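Side-chain contacts in transcription regulator (Haloarcula marismortui ATCC 43049, PDB 3CRJ), which probably represses transcription as a TetR-family regulator that binds DNA through a helix-turn-helix motif: residues E17-A22 / D59-A64; R39-Y44 / A49-Y54; Y68-F73 / F127-E132. One frame throughout, in Å; residues are numbered along the deposited sequence.

Contact 1. Residues E17-A22 / D59-A64; sequences EEIMQA and DDLLAA
M20, a selenomethionine in this structure, reaches from helix 12-30 to L61 and A64 of helix 58-78. It gives more surface to this contact than any other residue. Its CG stands beside the backbone N, anti to the carbonyl carbon (chi1 -71°). The chain then bends at chi2 and again at chi3 (80°). These two bends bring SE and CE up against the other helix.

SE lies against A64, the last residue of 59-64. It is 3.9 Å from the carbonyl carbon C of A64 and 4.2 Å from CB of A64. The bulky, polarisable atom thus meets both main chain and methyl group. CE takes the next place back along the partner helix, with CD2 of L61 4.2 Å away. The other branch of L61 faces I19: CD1 of L61 is 4.5 Å from CG2 of I19, a looser touch. L61 thus has one methyl near each of two consecutive residues.

The side chains that meet are apolar, and SE also touches the A64 carbonyl group. I19, M20 and L61 are buried. The short helical segments cross nearly at right angles (99°), with their axes 10.7 Å apart. Y54 and Y55 of the loop before helix 58-78 add aromatic cover. Helix 12-30 packed across the start of helix 58-78, beside the helix-turn-helix, is characteristic of the DNA-binding end of TetR-family regulators.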
loop_
_atom_site.group_PDB
_atom_site.type_symbol
_atom_site.label_atom_id
_atom_site.label_comp_id
_atom_site.label_asym_id
_atom_site.label_seq_id
_atom_site.Cartn_x
_atom_site.Cartn_y
_atom_site.Cartn_z
ATOM N N GLU A 17 -15.223 -22.176 10.619
ATOM C CA GLU A 17 -14.603 -21.340 11.649
ATOM C C GLU A 17 -13.272 -21.886 12.187
ATOM O O GLU A 17 -12.268 -21.169 12.223
ATOM C CB GLU A 17 -15.584 -21.145 12.796
ATOM C CG GLU A 17 -16.400 -19.871 12.720
ATOM C CD GLU A 17 -15.923 -18.833 13.723
ATOM O OE1 GLU A 17 -14.699 -18.730 13.928
ATOM O OE2 GLU A 17 -16.771 -18.133 14.319
ATOM N N GLU A 18 -13.269 -23.148 12.611
ATOM C CA GLU A 18 -12.043 -23.815 13.034
ATOM C C GLU A 18 -11.007 -23.789 11.922
ATOM O O GLU A 18 -9.814 -23.615 12.197
ATOM C CB GLU A 18 -12.306 -25.273 13.392
ATOM C CG GLU A 18 -12.637 -25.569 14.828
ATOM C CD GLU A 18 -12.527 -27.053 15.101
ATOM O OE1 GLU A 18 -11.385 -27.543 15.205
ATOM O OE2 GLU A 18 -13.564 -27.741 15.191
ATOM N N ILE A 19 -11.459 -23.972 10.675
ATOM C CA ILE A 19 -10.555 -23.881 9.517
ATOM C C ILE A 19 -10.076 -22.452 9.245
ATOM O O ILE A 19 -8.902 -22.255 8.954
ATOM C CB ILE A 19 -11.114 -24.552 8.232
ATOM C CG1 ILE A 19 -11.103 -26.088 8.376
ATOM C CG2 ILE A 19 -10.278 -24.152 7.024
ATOM C CD1 ILE A 19 -11.729 -26.862 7.198
HETATM N N MSE A 20 -10.970 -21.464 9.347
HETATM C CA MSE A 20 -10.545 -20.074 9.211
HETATM C C MSE A 20 -9.477 -19.744 10.252
HETATM O O MSE A 20 -8.450 -19.176 9.934
HETATM C CB MSE A 20 -11.719 -19.114 9.309
HETATM C CG MSE A 20 -12.682 -19.139 8.104
HETATM SE SE MSE A 20 -11.890 -18.962 6.291
HETATM C CE MSE A 20 -11.255 -20.775 5.961
ATOM N N GLN A 21 -9.707 -20.144 11.495
ATOM C CA GLN A 21 -8.721 -19.932 12.553
ATOM C C GLN A 21 -7.363 -20.576 12.255
ATOM O O GLN A 21 -6.331 -19.932 12.382
ATOM C CB GLN A 21 -9.286 -20.376 13.894
ATOM C CG GLN A 21 -10.266 -19.384 14.451
ATOM C CD GLN A 21 -11.297 -20.024 15.341
ATOM O OE1 GLN A 21 -12.489 -19.934 15.074
ATOM N NE2 GLN A 21 -10.849 -20.681 16.404
ATOM N N ALA A 22 -7.370 -21.829 11.832
ATOM C CA ALA A 22 -6.145 -22.500 11.418
ATOM C C ALA A 22 -5.448 -21.649 10.372
ATOM O O ALA A 22 -4.236 -21.413 10.465
ATOM C CB ALA A 22 -6.441 -23.869 10.856
ATOM N N ASP A 59 -6.265 -20.958 -3.060
ATOM C CA ASP A 59 -6.946 -19.735 -3.488
ATOM C C ASP A 59 -8.422 -19.654 -3.108
ATOM O O ASP A 59 -8.892 -18.593 -2.693
ATOM C CB ASP A 59 -6.776 -19.503 -4.995
ATOM C CG ASP A 59 -5.403 -18.960 -5.350
ATOM O OD1 ASP A 59 -5.178 -18.710 -6.563
ATOM O OD2 ASP A 59 -4.557 -18.771 -4.426
ATOM N N ASP A 60 -9.159 -20.748 -3.251
ATOM C CA ASP A 60 -10.543 -20.748 -2.802
ATOM C C ASP A 60 -10.578 -20.446 -1.314
ATOM O O ASP A 60 -11.385 -19.652 -0.835
ATOM C CB ASP A 60 -11.183 -22.114 -3.028
ATOM C CG ASP A 60 -11.385 -22.438 -4.493
ATOM O OD1 ASP A 60 -10.587 -21.945 -5.325
ATOM O OD2 ASP A 60 -12.332 -23.205 -4.799
ATOM N N LEU A 61 -9.663 -21.092 -0.596
ATOM C CA LEU A 61 -9.620 -21.038 0.847
ATOM C C LEU A 61 -9.332 -19.623 1.322
ATOM O O LEU A 61 -9.952 -19.151 2.269
ATOM C CB LEU A 61 -8.576 -22.019 1.364
ATOM C CG LEU A 61 -8.616 -22.290 2.863
ATOM C CD1 LEU A 61 -8.131 -23.685 3.120
ATOM C CD2 LEU A 61 -7.790 -21.268 3.639
ATOM N N LEU A 62 -8.417 -18.942 0.648
ATOM C CA LEU A 62 -8.057 -17.589 1.035
ATOM C C LEU A 62 -9.076 -16.542 0.591
ATOM O O LEU A 62 -9.165 -15.463 1.175
ATOM C CB LEU A 62 -6.662 -17.255 0.526
ATOM C CG LEU A 62 -5.504 -18.017 1.178
ATOM C CD1 LEU A 62 -4.210 -17.679 0.469
ATOM C CD2 LEU A 62 -5.391 -17.705 2.688
ATOM N N ALA A 63 -9.858 -16.838 -0.440
ATOM C CA ALA A 63 -10.936 -15.923 -0.773
ATOM C C ALA A 63 -11.899 -15.940 0.402
ATOM O O ALA A 63 -12.279 -14.882 0.914
ATOM C CB ALA A 63 -11.631 -16.321 -2.056
ATOM N N ALA A 64 -12.245 -17.149 0.849
ATOM C CA ALA A 64 -13.062 -17.343 2.059
ATOM C C ALA A 64 -12.459 -16.621 3.281
ATOM O O ALA A 64 -13.182 -15.943 4.015
ATOM C CB ALA A 64 -13.255 -18.817 2.338
#

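Contact 2. Residues R39-Y44 / A49-Y54; sequences RIADEY and AAVHYY
A41 on helix 37-44 and V51 on helix 48-52 form the close centre of this contact. The two helices are those of the predicted helix-turn-helix motif, so the contact packs its halves together across a short turn.

Along 39-44, I40 comes first. Its bond to CB points toward the second segment, but CG2 of I40 stays 4.7 Å from CG1 of V51. I40 instead reaches L61 of helix 58-78, which V51 also touches. One residue further on, CB of A41 meets CG1 of V51 at 3.7 Å. The small methyl lets the two backbones come close, and CA of A41 is 6.5 Å from CA of V51. E43 forms a salt bridge with R25 of helix 12-30.

Y44 ends the helix and borders the contact with its ring. CG is anti to the backbone N (chi1 172°), which carries the ring toward 49-54. CG1 of V51 approaches the ring obliquely, 4.3 Å from CD2 of Y44. A50 meets the next ring atom, CE2. Its CB lies at the ring edge, near the ring plane, 3.9 Å from CE2 of Y44.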
loop_
_atom_site.group_PDB
_atom_site.type_symbol
_atom_site.label_atom_id
_atom_site.label_comp_id
_atom_site.label_asym_id
_atom_site.label_seq_id
_atom_site.Cartn_x
_atom_site.Cartn_y
_atom_site.Cartn_z
ATOM N N ARG A 39 -0.240 -27.118 5.432
ATOM C CA ARG A 39 0.175 -26.414 6.638
ATOM C C ARG A 39 -1.046 -25.898 7.390
ATOM O O ARG A 39 -1.124 -25.997 8.620
ATOM C CB ARG A 39 1.177 -25.314 6.313
ATOM C CG ARG A 39 2.599 -25.854 6.249
ATOM C CD ARG A 39 3.475 -24.953 5.435
ATOM N NE ARG A 39 4.750 -25.588 5.109
ATOM C CZ ARG A 39 5.880 -24.921 4.882
ATOM N NH1 ARG A 39 5.906 -23.600 4.946
ATOM N NH2 ARG A 39 6.993 -25.565 4.603
ATOM N N ILE A 40 -2.013 -25.394 6.631
ATOM C CA ILE A 40 -3.347 -25.154 7.148
ATOM C C ILE A 40 -3.854 -26.395 7.885
ATOM O O ILE A 40 -4.209 -26.319 9.061
ATOM C CB ILE A 40 -4.292 -24.796 6.017
ATOM C CG1 ILE A 40 -3.779 -23.539 5.314
ATOM C CG2 ILE A 40 -5.720 -24.657 6.549
ATOM C CD1 ILE A 40 -4.635 -23.086 4.150
ATOM N N ALA A 41 -3.848 -27.542 7.212
ATOM C CA ALA A 41 -4.329 -28.759 7.844
ATOM C C ALA A 41 -3.567 -29.091 9.113
ATOM O O ALA A 41 -4.176 -29.449 10.108
ATOM C CB ALA A 41 -4.296 -29.915 6.889
ATOM N N ASP A 42 -2.242 -28.968 9.090
ATOM C CA ASP A 42 -1.455 -29.161 10.322
ATOM C C ASP A 42 -1.922 -28.260 11.474
ATOM O O ASP A 42 -1.948 -28.660 12.627
ATOM C CB ASP A 42 0.044 -28.997 10.088
ATOM C CG ASP A 42 0.855 -29.222 11.370
ATOM O OD1 ASP A 42 0.955 -28.286 12.212
ATOM O OD2 ASP A 42 1.396 -30.344 11.556
ATOM N N GLU A 43 -2.305 -27.039 11.153
ATOM C CA GLU A 43 -2.801 -26.143 12.176
ATOM C C GLU A 43 -4.232 -26.446 12.623
ATOM O O GLU A 43 -4.628 -26.095 13.727
ATOM C CB GLU A 43 -2.640 -24.697 11.725
ATOM C CG GLU A 43 -1.293 -24.106 12.137
ATOM C CD GLU A 43 -1.271 -23.655 13.580
ATOM O OE1 GLU A 43 -2.260 -23.892 14.300
ATOM O OE2 GLU A 43 -0.257 -23.064 13.996
ATOM N N TYR A 44 -4.984 -27.117 11.759
ATOM C CA TYR A 44 -6.377 -27.458 12.017
ATOM C C TYR A 44 -6.452 -28.720 12.872
ATOM O O TYR A 44 -7.366 -28.884 13.676
ATOM C CB TYR A 44 -7.099 -27.603 10.674
ATOM C CG TYR A 44 -8.511 -28.131 10.685
ATOM C CD1 TYR A 44 -9.486 -27.611 11.549
ATOM C CD2 TYR A 44 -8.895 -29.103 9.775
ATOM C CE1 TYR A 44 -10.810 -28.093 11.531
ATOM C CE2 TYR A 44 -10.217 -29.593 9.740
ATOM C CZ TYR A 44 -11.166 -29.084 10.615
ATOM O OH TYR A 44 -12.456 -29.576 10.561
ATOM N N ALA A 49 -7.506 -33.826 3.793
ATOM C CA ALA A 49 -8.790 -33.993 3.127
ATOM C C ALA A 49 -9.960 -33.439 3.931
ATOM O O ALA A 49 -11.047 -33.252 3.399
ATOM C CB ALA A 49 -9.027 -35.479 2.805
ATOM N N ALA A 50 -9.761 -33.210 5.218
ATOM C CA ALA A 50 -10.795 -32.548 6.000
ATOM C C ALA A 50 -10.876 -31.041 5.655
ATOM O O ALA A 50 -11.923 -30.428 5.839
ATOM C CB ALA A 50 -10.576 -32.773 7.489
ATOM N N VAL A 51 -9.793 -30.449 5.152
ATOM C CA VAL A 51 -9.895 -29.122 4.560
ATOM C C VAL A 51 -10.342 -29.151 3.090
ATOM O O VAL A 51 -11.174 -28.333 2.690
ATOM C CB VAL A 51 -8.664 -28.165 4.871
ATOM C CG1 VAL A 51 -7.608 -28.841 5.708
ATOM C CG2 VAL A 51 -8.094 -27.474 3.610
ATOM N N HIS A 52 -9.848 -30.105 2.298
ATOM C CA HIS A 52 -10.304 -30.213 0.896
ATOM C C HIS A 52 -11.781 -30.555 0.751
ATOM O O HIS A 52 -12.358 -30.442 -0.343
ATOM C CB HIS A 52 -9.456 -31.181 0.085
ATOM C CG HIS A 52 -8.207 -30.565 -0.448
ATOM N ND1 HIS A 52 -6.988 -31.207 -0.426
ATOM C CD2 HIS A 52 -7.984 -29.353 -0.999
ATOM C CE1 HIS A 52 -6.065 -30.420 -0.945
ATOM N NE2 HIS A 52 -6.643 -29.284 -1.293
ATOM N N TYR A 53 -12.388 -30.966 1.861
ATOM C CA TYR A 53 -13.828 -31.169 1.927
ATOM C C TYR A 53 -14.575 -29.849 1.684
ATOM O O TYR A 53 -15.627 -29.843 1.064
ATOM C CB TYR A 53 -14.218 -31.795 3.274
ATOM C CG TYR A 53 -15.696 -32.094 3.436
ATOM C CD1 TYR A 53 -16.557 -31.150 3.989
ATOM C CD2 TYR A 53 -16.230 -33.321 3.050
ATOM C CE1 TYR A 53 -17.919 -31.417 4.148
ATOM C CE2 TYR A 53 -17.585 -33.594 3.205
ATOM C CZ TYR A 53 -18.421 -32.633 3.752
ATOM O OH TYR A 53 -19.763 -32.886 3.910
ATOM N N TYR A 54 -14.010 -28.742 2.155
ATOM C CA TYR A 54 -14.655 -27.442 2.040
ATOM C C TYR A 54 -14.061 -26.560 0.959
ATOM O O TYR A 54 -14.772 -25.777 0.339
ATOM C CB TYR A 54 -14.623 -26.716 3.383
ATOM C CG TYR A 54 -15.365 -27.469 4.453
ATOM C CD1 TYR A 54 -16.756 -27.408 4.533
ATOM C CD2 TYR A 54 -14.686 -28.257 5.375
ATOM C CE1 TYR A 54 -17.450 -28.101 5.507
ATOM C CE2 TYR A 54 -15.365 -28.957 6.352
ATOM C CZ TYR A 54 -16.754 -28.874 6.414
ATOM O OH TYR A 54 -17.447 -29.578 7.381
#

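Contact 3. Residues Y68-F73 / F127-E132; sequences YLLERF and FRQNDE
L70 of helix 58-78 packs against N130 and Q129 of helix 121-148. The helices come close here, with CA of L70 6.3 Å from CA of N130.

Van der Waals packing makes up the whole contact between the two segments. L70 has CG anti to its backbone nitrogen (chi1 -176°), and its two methyls part to separate neighbours. CD1 lies alongside the amide of N130, 3.5 Å from OD1 of N130 and 3.8 Å from CG of N130. The two side chains run past each other in opposite directions. CD2 of L70 rests more loosely beside Q129, with CG of Q129 4.4 Å away. As modelled, OD1 of N130 is the atom nearest the leucine. Q129 offers its CG and its backbone carbonyl carbon at the exposed margin. The contact lies near the surface.

Polar interactions lie to the side of this packing. R72 NE makes a weak hydrogen bond of 3.5 Å to OH of Y68, one turn back on the same helix. D131 forms a salt bridge with R173 of the second subunit.

Apolar neighbours extend the joint: L69 reaches L106 and L110 of helix 104-115, and F73 packs on Y133, V134 and M137. A long helix running from the DNA-binding domain into the helical C-terminal domain, and packing there on a long helix of that domain, is characteristic of the TetR-family fold.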
loop_
_atom_site.group_PDB
_atom_site.type_symbol
_atom_site.label_atom_id
_atom_site.label_comp_id
_atom_site.label_asym_id
_atom_site.label_seq_id
_atom_site.Cartn_x
_atom_site.Cartn_y
_atom_site.Cartn_z
ATOM N N TYR A 68 -13.980 -13.846 5.639
ATOM C CA TYR A 68 -13.928 -14.018 7.075
ATOM C C TYR A 68 -13.399 -12.772 7.781
ATOM O O TYR A 68 -14.013 -12.316 8.728
ATOM C CB TYR A 68 -13.116 -15.268 7.410
ATOM C CG TYR A 68 -12.721 -15.438 8.843
ATOM C CD1 TYR A 68 -13.588 -16.017 9.762
ATOM C CD2 TYR A 68 -11.446 -15.064 9.276
ATOM C CE1 TYR A 68 -13.196 -16.201 11.100
ATOM C CE2 TYR A 68 -11.045 -15.223 10.596
ATOM C CZ TYR A 68 -11.917 -15.792 11.512
ATOM O OH TYR A 68 -11.513 -15.961 12.827
ATOM N N LEU A 69 -12.286 -12.213 7.324
ATOM C CA LEU A 69 -11.744 -11.033 7.986
ATOM C C LEU A 69 -12.701 -9.845 7.864
ATOM O O LEU A 69 -12.807 -9.034 8.783
ATOM C CB LEU A 69 -10.362 -10.653 7.450
ATOM C CG LEU A 69 -9.222 -11.664 7.565
ATOM C CD1 LEU A 69 -7.899 -11.092 7.030
ATOM C CD2 LEU A 69 -9.040 -12.166 8.995
ATOM N N LEU A 70 -13.410 -9.743 6.744
ATOM C CA LEU A 70 -14.365 -8.664 6.584
ATOM C C LEU A 70 -15.512 -8.790 7.595
ATOM O O LEU A 70 -15.945 -7.791 8.153
ATOM C CB LEU A 70 -14.885 -8.580 5.136
ATOM C CG LEU A 70 -15.829 -7.420 4.783
ATOM C CD1 LEU A 70 -15.124 -6.100 5.053
ATOM C CD2 LEU A 70 -16.351 -7.492 3.339
ATOM N N GLU A 71 -15.984 -10.011 7.831
ATOM C CA GLU A 71 -17.099 -10.247 8.771
ATOM C C GLU A 71 -16.689 -9.887 10.193
ATOM O O GLU A 71 -17.449 -9.261 10.940
ATOM C CB GLU A 71 -17.566 -11.709 8.755
ATOM C CG GLU A 71 -18.265 -12.182 7.506
ATOM C CD GLU A 71 -18.615 -13.669 7.580
ATOM O OE1 GLU A 71 -17.918 -14.485 6.928
ATOM O OE2 GLU A 71 -19.580 -14.037 8.307
ATOM N N ARG A 72 -15.489 -10.327 10.563
ATOM C CA ARG A 72 -14.880 -9.983 11.842
ATOM C C ARG A 72 -14.858 -8.451 11.991
ATOM O O ARG A 72 -15.199 -7.907 13.049
ATOM C CB ARG A 72 -13.457 -10.555 11.925
ATOM C CG ARG A 72 -13.243 -11.823 12.760
ATOM C CD ARG A 72 -11.980 -11.558 13.621
ATOM N NE ARG A 72 -11.181 -12.731 14.002
ATOM C CZ ARG A 72 -9.863 -12.685 14.231
ATOM N NH1 ARG A 72 -9.215 -11.528 14.100
ATOM N NH2 ARG A 72 -9.185 -13.784 14.570
ATOM N N PHE A 73 -14.473 -7.762 10.923
ATOM C CA PHE A 73 -14.405 -6.305 10.956
ATOM C C PHE A 73 -15.812 -5.705 11.071
ATOM O O PHE A 73 -16.058 -4.844 11.923
ATOM C CB PHE A 73 -13.680 -5.757 9.732
ATOM C CG PHE A 73 -13.667 -4.267 9.669
ATOM C CD1 PHE A 73 -12.816 -3.533 10.475
ATOM C CD2 PHE A 73 -14.500 -3.588 8.797
ATOM C CE1 PHE A 73 -12.796 -2.145 10.422
ATOM C CE2 PHE A 73 -14.487 -2.196 8.739
ATOM C CZ PHE A 73 -13.634 -1.478 9.558
ATOM N N PHE A 127 -11.010 -7.571 -2.058
ATOM C CA PHE A 127 -10.381 -6.372 -1.542
ATOM C C PHE A 127 -11.175 -5.135 -1.915
ATOM O O PHE A 127 -11.126 -4.131 -1.205
ATOM C CB PHE A 127 -8.977 -6.219 -2.126
ATOM C CG PHE A 127 -7.934 -7.115 -1.502
ATOM C CD1 PHE A 127 -7.640 -7.036 -0.146
ATOM C CD2 PHE A 127 -7.201 -7.998 -2.297
ATOM C CE1 PHE A 127 -6.679 -7.865 0.418
ATOM C CE2 PHE A 127 -6.219 -8.831 -1.736
ATOM C CZ PHE A 127 -5.961 -8.764 -0.381
ATOM N N ARG A 128 -11.868 -5.171 -3.054
ATOM C CA ARG A 128 -12.731 -4.053 -3.443
ATOM C C ARG A 128 -13.948 -4.029 -2.507
ATOM O O ARG A 128 -14.431 -2.978 -2.076
ATOM C CB ARG A 128 -13.147 -4.180 -4.904
ATOM C CG ARG A 128 -14.173 -3.128 -5.343
ATOM C CD ARG A 128 -14.514 -3.222 -6.835
ATOM N NE ARG A 128 -13.499 -2.622 -7.716
ATOM C CZ ARG A 128 -12.513 -3.302 -8.306
ATOM N NH1 ARG A 128 -11.660 -2.671 -9.104
ATOM N NH2 ARG A 128 -12.381 -4.612 -8.108
ATOM N N GLN A 129 -14.397 -5.221 -2.168
ATOM C CA GLN A 129 -15.529 -5.383 -1.284
ATOM C C GLN A 129 -15.238 -4.726 0.065
ATOM O O GLN A 129 -16.042 -3.943 0.577
ATOM C CB GLN A 129 -15.820 -6.876 -1.111
ATOM C CG GLN A 129 -17.283 -7.205 -0.989
ATOM C CD GLN A 129 -17.548 -8.701 -0.986
ATOM O OE1 GLN A 129 -16.823 -9.495 -1.604
ATOM N NE2 GLN A 129 -18.603 -9.091 -0.295
ATOM N N ASN A 130 -14.078 -5.061 0.628
ATOM C CA ASN A 130 -13.626 -4.503 1.889
ATOM C C ASN A 130 -13.604 -3.005 1.738
ATOM O O ASN A 130 -14.282 -2.290 2.469
ATOM C CB ASN A 130 -12.237 -5.033 2.209
ATOM C CG ASN A 130 -11.842 -4.843 3.666
ATOM O OD1 ASN A 130 -11.654 -5.840 4.395
ATOM N ND2 ASN A 130 -11.649 -3.574 4.090
ATOM N N ASP A 131 -12.880 -2.532 0.734
ATOM C CA ASP A 131 -12.803 -1.113 0.480
ATOM C C ASP A 131 -14.190 -0.460 0.416
ATOM O O ASP A 131 -14.391 0.529 1.112
ATOM C CB ASP A 131 -12.017 -0.860 -0.789
ATOM C CG ASP A 131 -11.690 0.591 -0.991
ATOM O OD1 ASP A 131 -11.033 1.224 -0.127
ATOM O OD2 ASP A 131 -12.076 1.102 -2.048
ATOM N N GLU A 132 -15.143 -1.005 -0.370
ATOM C CA GLU A 132 -16.507 -0.431 -0.456
ATOM C C GLU A 132 -17.202 -0.320 0.898
ATOM O O GLU A 132 -17.912 0.659 1.164
ATOM C CB GLU A 132 -17.446 -1.199 -1.402
ATOM C CG GLU A 132 -17.068 -1.263 -2.866
ATOM C CD GLU A 132 -17.169 0.062 -3.631
ATOM O OE1 GLU A 132 -16.995 1.161 -3.037
ATOM O OE2 GLU A 132 -17.384 -0.012 -4.871
#

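Contacts 1 and 2 belong to the N-terminal DNA-binding domain, with centres about 9 Å apart. Along the chain, contact 2 lies between the two segments of contact 1. Y44 packs on E18, I19 and A22 of helix 12-30, and I40 packs on L61 of helix 58-78. Contact 3 follows later in the chain, its centre about 14 Å from that of contact 1 and about 23 Å from that of contact 2. It shares helix 58-78 with contact 1, and Y68 packs back on M20. Helix 58-78 thus links both regions, consistent with the TetR-family route by which changes in the C-terminal domain reach the DNA-binding domain.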